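Local coordinates for protein haloalkane dehalogenase (Mycobacterium rhodesiae, PDB 4MJ3) that probably catalyses the hydrolytic removal of halogen from haloalkanes, yielding the alcohol and a halide ion, at residues I66-E71 and A293-V298; I79-F84 and Q99-W104. One frame throughout, in Å; residues are numbered along the deposited sequence.

Contact 1 (I66-E71 and A293-V298); sequences IPVLVE and AVVTFV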
loop_
_atom_site.group_PDB
_atom_site.type_symbol
_atom_site.label_atom_id
_atom_site.label_comp_id
_atom_site.label_asym_id
_atom_site.label_seq_id
_atom_site.Cartn_x
_atom_site.Cartn_y
_atom_site.Cartn_z
ATOM N N ILE A 66 -10.581 -3.936 -8.233
ATOM C CA ILE A 66 -10.808 -5.364 -8.086
ATOM C C ILE A 66 -11.726 -5.972 -9.179
ATOM O O ILE A 66 -11.349 -6.978 -9.772
ATOM C CB ILE A 66 -11.270 -5.720 -6.651
ATOM C CG1 ILE A 66 -10.118 -5.505 -5.671
ATOM C CG2 ILE A 66 -11.761 -7.159 -6.589
ATOM C CD1 ILE A 66 -10.538 -5.401 -4.225
ATOM N N PRO A 67 -12.906 -5.373 -9.461
ATOM C CA PRO A 67 -13.765 -5.972 -10.479
ATOM C C PRO A 67 -13.145 -6.045 -11.873
ATOM O O PRO A 67 -13.396 -6.991 -12.597
ATOM C CB PRO A 67 -15.001 -5.066 -10.478
ATOM C CG PRO A 67 -15.022 -4.455 -9.120
ATOM C CD PRO A 67 -13.576 -4.235 -8.800
ATOM N N VAL A 68 -12.333 -5.061 -12.233
ATOM C CA VAL A 68 -11.630 -5.050 -13.524
ATOM C C VAL A 68 -10.624 -6.210 -13.599
ATOM O O VAL A 68 -10.578 -6.935 -14.584
ATOM C CB VAL A 68 -10.885 -3.716 -13.740
ATOM C CG1 VAL A 68 -10.069 -3.742 -15.023
ATOM C CG2 VAL A 68 -11.881 -2.560 -13.756
ATOM N N LEU A 69 -9.880 -6.410 -12.524
ATOM C CA LEU A 69 -8.880 -7.473 -12.465
ATOM C C LEU A 69 -9.566 -8.838 -12.535
ATOM O O LEU A 69 -9.147 -9.721 -13.275
ATOM C CB LEU A 69 -8.044 -7.331 -11.179
ATOM C CG LEU A 69 -7.237 -6.033 -11.077
ATOM C CD1 LEU A 69 -6.634 -5.900 -9.694
ATOM C CD2 LEU A 69 -6.146 -5.939 -12.140
ATOM N N VAL A 70 -10.652 -8.990 -11.786
ATOM C CA VAL A 70 -11.411 -10.239 -11.761
ATOM C C VAL A 70 -12.032 -10.559 -13.121
ATOM O O VAL A 70 -11.967 -11.703 -13.580
ATOM C CB VAL A 70 -12.506 -10.177 -10.671
ATOM C CG1 VAL A 70 -13.498 -11.335 -10.814
ATOM C CG2 VAL A 70 -11.861 -10.174 -9.287
ATOM N N GLU A 71 -12.616 -9.558 -13.773
ATOM C CA GLU A 71 -13.218 -9.764 -15.095
ATOM C C GLU A 71 -12.159 -10.176 -16.127
ATOM O O GLU A 71 -12.451 -10.941 -17.049
ATOM C CB GLU A 71 -13.948 -8.511 -15.545
ATOM C CG GLU A 71 -14.805 -8.725 -16.798
ATOM C CD GLU A 71 -14.082 -8.548 -18.121
ATOM O OE1 GLU A 71 -12.886 -8.165 -18.181
ATOM O OE2 GLU A 71 -14.767 -8.798 -19.131
ATOM N N ALA A 293 -4.468 -0.661 -17.046
ATOM C CA ALA A 293 -3.019 -0.642 -17.284
ATOM C C ALA A 293 -2.347 -1.897 -16.711
ATOM O O ALA A 293 -1.461 -2.465 -17.346
ATOM C CB ALA A 293 -2.385 0.613 -16.714
ATOM N N VAL A 294 -2.782 -2.343 -15.526
ATOM C CA VAL A 294 -2.243 -3.564 -14.929
ATOM C C VAL A 294 -2.563 -4.803 -15.777
ATOM O O VAL A 294 -1.683 -5.625 -16.015
ATOM C CB VAL A 294 -2.759 -3.765 -13.484
ATOM C CG1 VAL A 294 -2.354 -5.130 -12.966
ATOM C CG2 VAL A 294 -2.233 -2.656 -12.582
ATOM N N VAL A 295 -3.797 -4.891 -16.276
ATOM C CA VAL A 295 -4.207 -6.021 -17.102
ATOM C C VAL A 295 -3.355 -6.049 -18.373
ATOM O O VAL A 295 -2.818 -7.085 -18.736
ATOM C CB VAL A 295 -5.696 -5.974 -17.473
ATOM C CG1 VAL A 295 -6.021 -7.058 -18.489
ATOM C CG2 VAL A 295 -6.548 -6.139 -16.225
ATOM N N THR A 296 -3.217 -4.898 -19.018
ATOM C CA THR A 296 -2.422 -4.792 -20.248
ATOM C C THR A 296 -0.976 -5.253 -20.024
ATOM O O THR A 296 -0.420 -6.012 -20.827
ATOM C CB THR A 296 -2.472 -3.345 -20.780
ATOM O OG1 THR A 296 -3.801 -3.062 -21.218
ATOM C CG2 THR A 296 -1.489 -3.121 -21.938
ATOM N N PHE A 297 -0.399 -4.802 -18.910
ATOM C CA PHE A 297 0.970 -5.151 -18.503
ATOM C C PHE A 297 1.157 -6.640 -18.205
ATOM O O PHE A 297 2.133 -7.242 -18.641
ATOM C CB PHE A 297 1.324 -4.285 -17.294
ATOM C CG PHE A 297 2.589 -4.659 -16.582
ATOM C CD1 PHE A 297 3.827 -4.470 -17.167
ATOM C CD2 PHE A 297 2.533 -5.100 -15.273
ATOM C CE1 PHE A 297 4.991 -4.770 -16.470
ATOM C CE2 PHE A 297 3.694 -5.387 -14.553
ATOM C CZ PHE A 297 4.915 -5.224 -15.151
ATOM N N VAL A 298 0.197 -7.238 -17.509
ATOM C CA VAL A 298 0.209 -8.669 -17.244
ATOM C C VAL A 298 0.148 -9.446 -18.545
ATOM O O VAL A 298 0.949 -10.359 -18.772
ATOM C CB VAL A 298 -0.946 -9.107 -16.307
ATOM C CG1 VAL A 298 -1.065 -10.621 -16.242
ATOM C CG2 VAL A 298 -0.699 -8.548 -14.917
#

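Contact 2 (I79-F84 and Q99-W104); sequences IDLVGF and QAHVDW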
loop_
_atom_site.group_PDB
_atom_site.type_symbol
_atom_site.label_atom_id
_atom_site.label_comp_id
_atom_site.label_asym_id
_atom_site.label_seq_id
_atom_site.Cartn_x
_atom_site.Cartn_y
_atom_site.Cartn_z
ATOM N N ILE A 79 -4.469 -6.736 1.020
ATOM C CA ILE A 79 -4.229 -7.022 2.433
ATOM C C ILE A 79 -4.183 -5.709 3.212
ATOM O O ILE A 79 -3.506 -4.792 2.801
ATOM C CB ILE A 79 -2.880 -7.769 2.601
ATOM C CG1 ILE A 79 -2.884 -9.079 1.809
ATOM C CG2 ILE A 79 -2.584 -8.020 4.079
ATOM C CD1 ILE A 79 -1.566 -9.817 1.816
ATOM N N ASP A 80 -4.870 -5.657 4.350
ATOM C CA ASP A 80 -4.820 -4.498 5.227
ATOM C C ASP A 80 -3.596 -4.542 6.156
ATOM O O ASP A 80 -3.385 -5.498 6.894
ATOM C CB ASP A 80 -6.067 -4.399 6.109
ATOM C CG ASP A 80 -7.338 -4.053 5.341
ATOM O OD1 ASP A 80 -7.285 -3.601 4.158
ATOM O OD2 ASP A 80 -8.423 -4.264 5.936
ATOM N N LEU A 81 -2.816 -3.482 6.132
ATOM C CA LEU A 81 -1.671 -3.339 7.037
ATOM C C LEU A 81 -2.134 -3.379 8.491
ATOM O O LEU A 81 -3.208 -2.912 8.815
ATOM C CB LEU A 81 -0.959 -2.021 6.764
ATOM C CG LEU A 81 -0.284 -1.844 5.398
ATOM C CD1 LEU A 81 0.079 -0.391 5.152
ATOM C CD2 LEU A 81 0.937 -2.720 5.303
ATOM N N VAL A 82 -1.264 -3.885 9.358
ATOM C CA VAL A 82 -1.488 -3.827 10.798
ATOM C C VAL A 82 -1.654 -2.351 11.140
ATOM O O VAL A 82 -0.867 -1.515 10.716
ATOM C CB VAL A 82 -0.312 -4.471 11.562
ATOM C CG1 VAL A 82 -0.427 -4.232 13.056
ATOM C CG2 VAL A 82 -0.259 -5.979 11.284
ATOM N N GLY A 83 -2.666 -2.043 11.953
ATOM C CA GLY A 83 -2.990 -0.662 12.281
ATOM C C GLY A 83 -4.104 -0.065 11.426
ATOM O O GLY A 83 -4.548 1.054 11.720
ATOM N N PHE A 84 -4.568 -0.792 10.401
ATOM C CA PHE A 84 -5.454 -0.214 9.368
ATOM C C PHE A 84 -6.592 -1.139 8.987
ATOM O O PHE A 84 -6.524 -2.347 9.220
ATOM C CB PHE A 84 -4.599 0.147 8.131
ATOM C CG PHE A 84 -3.553 1.172 8.442
ATOM C CD1 PHE A 84 -2.335 0.784 8.973
ATOM C CD2 PHE A 84 -3.834 2.537 8.322
ATOM C CE1 PHE A 84 -1.407 1.726 9.375
ATOM C CE2 PHE A 84 -2.894 3.483 8.720
ATOM C CZ PHE A 84 -1.681 3.066 9.224
ATOM N N GLN A 99 10.473 -2.047 9.961
ATOM C CA GLN A 99 10.795 -3.478 10.069
ATOM C C GLN A 99 9.577 -4.315 10.447
ATOM O O GLN A 99 9.335 -5.361 9.842
ATOM C CB GLN A 99 11.888 -3.727 11.110
ATOM C CG GLN A 99 12.364 -5.171 11.189
ATOM C CD GLN A 99 13.063 -5.611 9.927
ATOM O OE1 GLN A 99 14.109 -5.061 9.566
ATOM N NE2 GLN A 99 12.470 -6.564 9.213
ATOM N N ALA A 100 8.790 -3.836 11.415
ATOM C CA ALA A 100 7.646 -4.587 11.879
ATOM C C ALA A 100 6.614 -4.745 10.763
ATOM O O ALA A 100 6.031 -5.841 10.604
ATOM C CB ALA A 100 7.021 -3.923 13.103
ATOM N N HIS A 101 6.369 -3.671 10.010
ATOM C CA HIS A 101 5.392 -3.723 8.915
ATOM C C HIS A 101 5.832 -4.689 7.821
ATOM O O HIS A 101 5.012 -5.439 7.271
ATOM C CB HIS A 101 5.153 -2.334 8.316
ATOM C CG HIS A 101 4.160 -1.514 9.077
ATOM N ND1 HIS A 101 2.832 -1.858 9.175
ATOM C CD2 HIS A 101 4.301 -0.362 9.765
ATOM C CE1 HIS A 101 2.190 -0.936 9.866
ATOM N NE2 HIS A 101 3.061 -0.020 10.241
ATOM N N VAL A 102 7.115 -4.655 7.511
ATOM C CA VAL A 102 7.708 -5.568 6.544
ATOM C C VAL A 102 7.514 -7.007 7.011
ATOM O O VAL A 102 7.079 -7.861 6.223
ATOM C CB VAL A 102 9.190 -5.218 6.314
ATOM C CG1 VAL A 102 9.950 -6.351 5.632
ATOM C CG2 VAL A 102 9.286 -3.934 5.500
ATOM N N ASP A 103 7.824 -7.279 8.279
ATOM C CA ASP A 103 7.714 -8.643 8.806
ATOM C C ASP A 103 6.249 -9.105 8.864
ATOM O O ASP A 103 5.917 -10.270 8.536
ATOM C CB ASP A 103 8.378 -8.769 10.182
ATOM C CG ASP A 103 9.910 -8.666 10.116
ATOM O OD1 ASP A 103 10.481 -8.861 9.022
ATOM O OD2 ASP A 103 10.525 -8.337 11.147
ATOM N N TRP A 104 5.371 -8.212 9.281
ATOM C CA TRP A 104 3.937 -8.544 9.344
ATOM C C TRP A 104 3.363 -8.821 7.960
ATOM O O TRP A 104 2.666 -9.818 7.744
ATOM C CB TRP A 104 3.147 -7.413 10.003
ATOM C CG TRP A 104 3.345 -7.274 11.472
ATOM C CD1 TRP A 104 3.521 -8.271 12.378
ATOM C CD2 TRP A 104 3.337 -6.045 12.211
ATOM N NE1 TRP A 104 3.612 -7.735 13.651
ATOM C CE2 TRP A 104 3.495 -6.376 13.578
ATOM C CE3 TRP A 104 3.165 -4.704 11.858
ATOM C CZ2 TRP A 104 3.519 -5.406 14.586
ATOM C CZ3 TRP A 104 3.178 -3.741 12.854
ATOM C CH2 TRP A 104 3.381 -4.095 14.204
HETATM O O HOH W 1 1.602 -4.301 8.536
#

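Contact 1 (I66-E71 and A293-V298)
Val294 O takes the backbone N-H of Val298 at 2.9 Å, a regular helical bond, and in the same turn the side chain of Val294 leans on Leu69. Between the two helices the contact itself is purely apolar. Leu69 and Val295 bear nearly equal shares, and together they make most of it: with Leu69 CG anti to its carbonyl carbon (chi1 -62°), the branch reaches across, and CD2 alone does the touching. Leu69 CD2 lies 4.0 Å from Val294 CG1 and 4.1 Å from Val295 CG2, the two valine methyls standing nearly at a right angle to one another as seen from CD2, so it fits into the notch between successive side chains. Leu69 and Val294 meet at a slant, whereas Leu69 and Val295 run past each other in opposite directions.

Both valines share one rotamer but use different branches. Val294 offers CG1, the methyl opposite its own N; Val295 offers CG2, the methyl beside its N. Val295 CG2 also looks toward Val68, whose CG1 is a looser 4.4 Å away. The short axes come within 10.1 Å and run broadly in the same direction, 29° apart, with only 130 Å² buried, so this is a light seam of methyl groups.

Val68 packs on the preceding turns of helix 282-300, on Arg288, Ala291 and Glu292, and Val295 rests on Ala72, just past the short helix 66-71. Beneath the pair is the central sheet: Ile66 touches Leu39 and Glu41 of strand 33-41, while Phe297 lies on Arg142 and Val144 of strand 140-145. The two helices thus lie side by side on one face of that sheet, the places that the first and the C-terminal helix usually take in the alpha/beta hydrolase fold.

Contact 2 (I79-F84 and Q99-W104)
Val82 sets its side chain flat on the Trp104 indole, and each carbon has its own footing. Val82 CB is 3.5 Å from Trp104 CE3. Val82 CG1, opposite the backbone N (chi1 171°), stands over the face in a CH-pi contact, 3.9 Å from the centroid of the Trp104 six-membered ring and 19° off the normal. Val82 CG2 goes the other way, toward the ring fusion, 3.7 Å from Trp104 CD2. Ala100 C backs the opposite indole face.

The Val82 backbone meets His101. Val82 O lies at the edge of the imidazole, in plane, 3.2 Å from His101 CE1; this buried oxygen has no hydrogen-bond partner in the model. Val82 N donates to a water at 3.0 Å, and that water is also hydrogen-bonded to His101 ND1 at 2.8 Å. A type II turn from Leu81 to Phe84, with Gly83 at a positive phi, shapes this loop.

Leaving strand 75-79, the loop thus packs on the first turns of helix 98-112, within a right-handed beta-alpha-beta crossover to strand 117-121. Met36 of strand 33-41 meets Val82, Leu34 meets Trp104, and Ile128 of helix 124-135 flanks His101.

How the contacts relate
From the N terminus, after the short strand 3-4, the chain lays down strands 22-27, 33-41 and 48-52 of the central sheet, then helix 66-71, where contact 1 begins. Strand 75-79 follows, and contact 2 closes a short loop between it and helix 98-112, with 14 residues between its segments. Contact 1 waits 221 residues for its partner, helix 282-300, so contact 2 lies wholly within the longer loop. They do not touch: their centres are 25 Å apart, on opposite sides of the centre of the chain. Contact 1 ties an early helix to the C-terminal one on one face of the sheet; contact 2 ties a strand's exit loop to a helix of the other face.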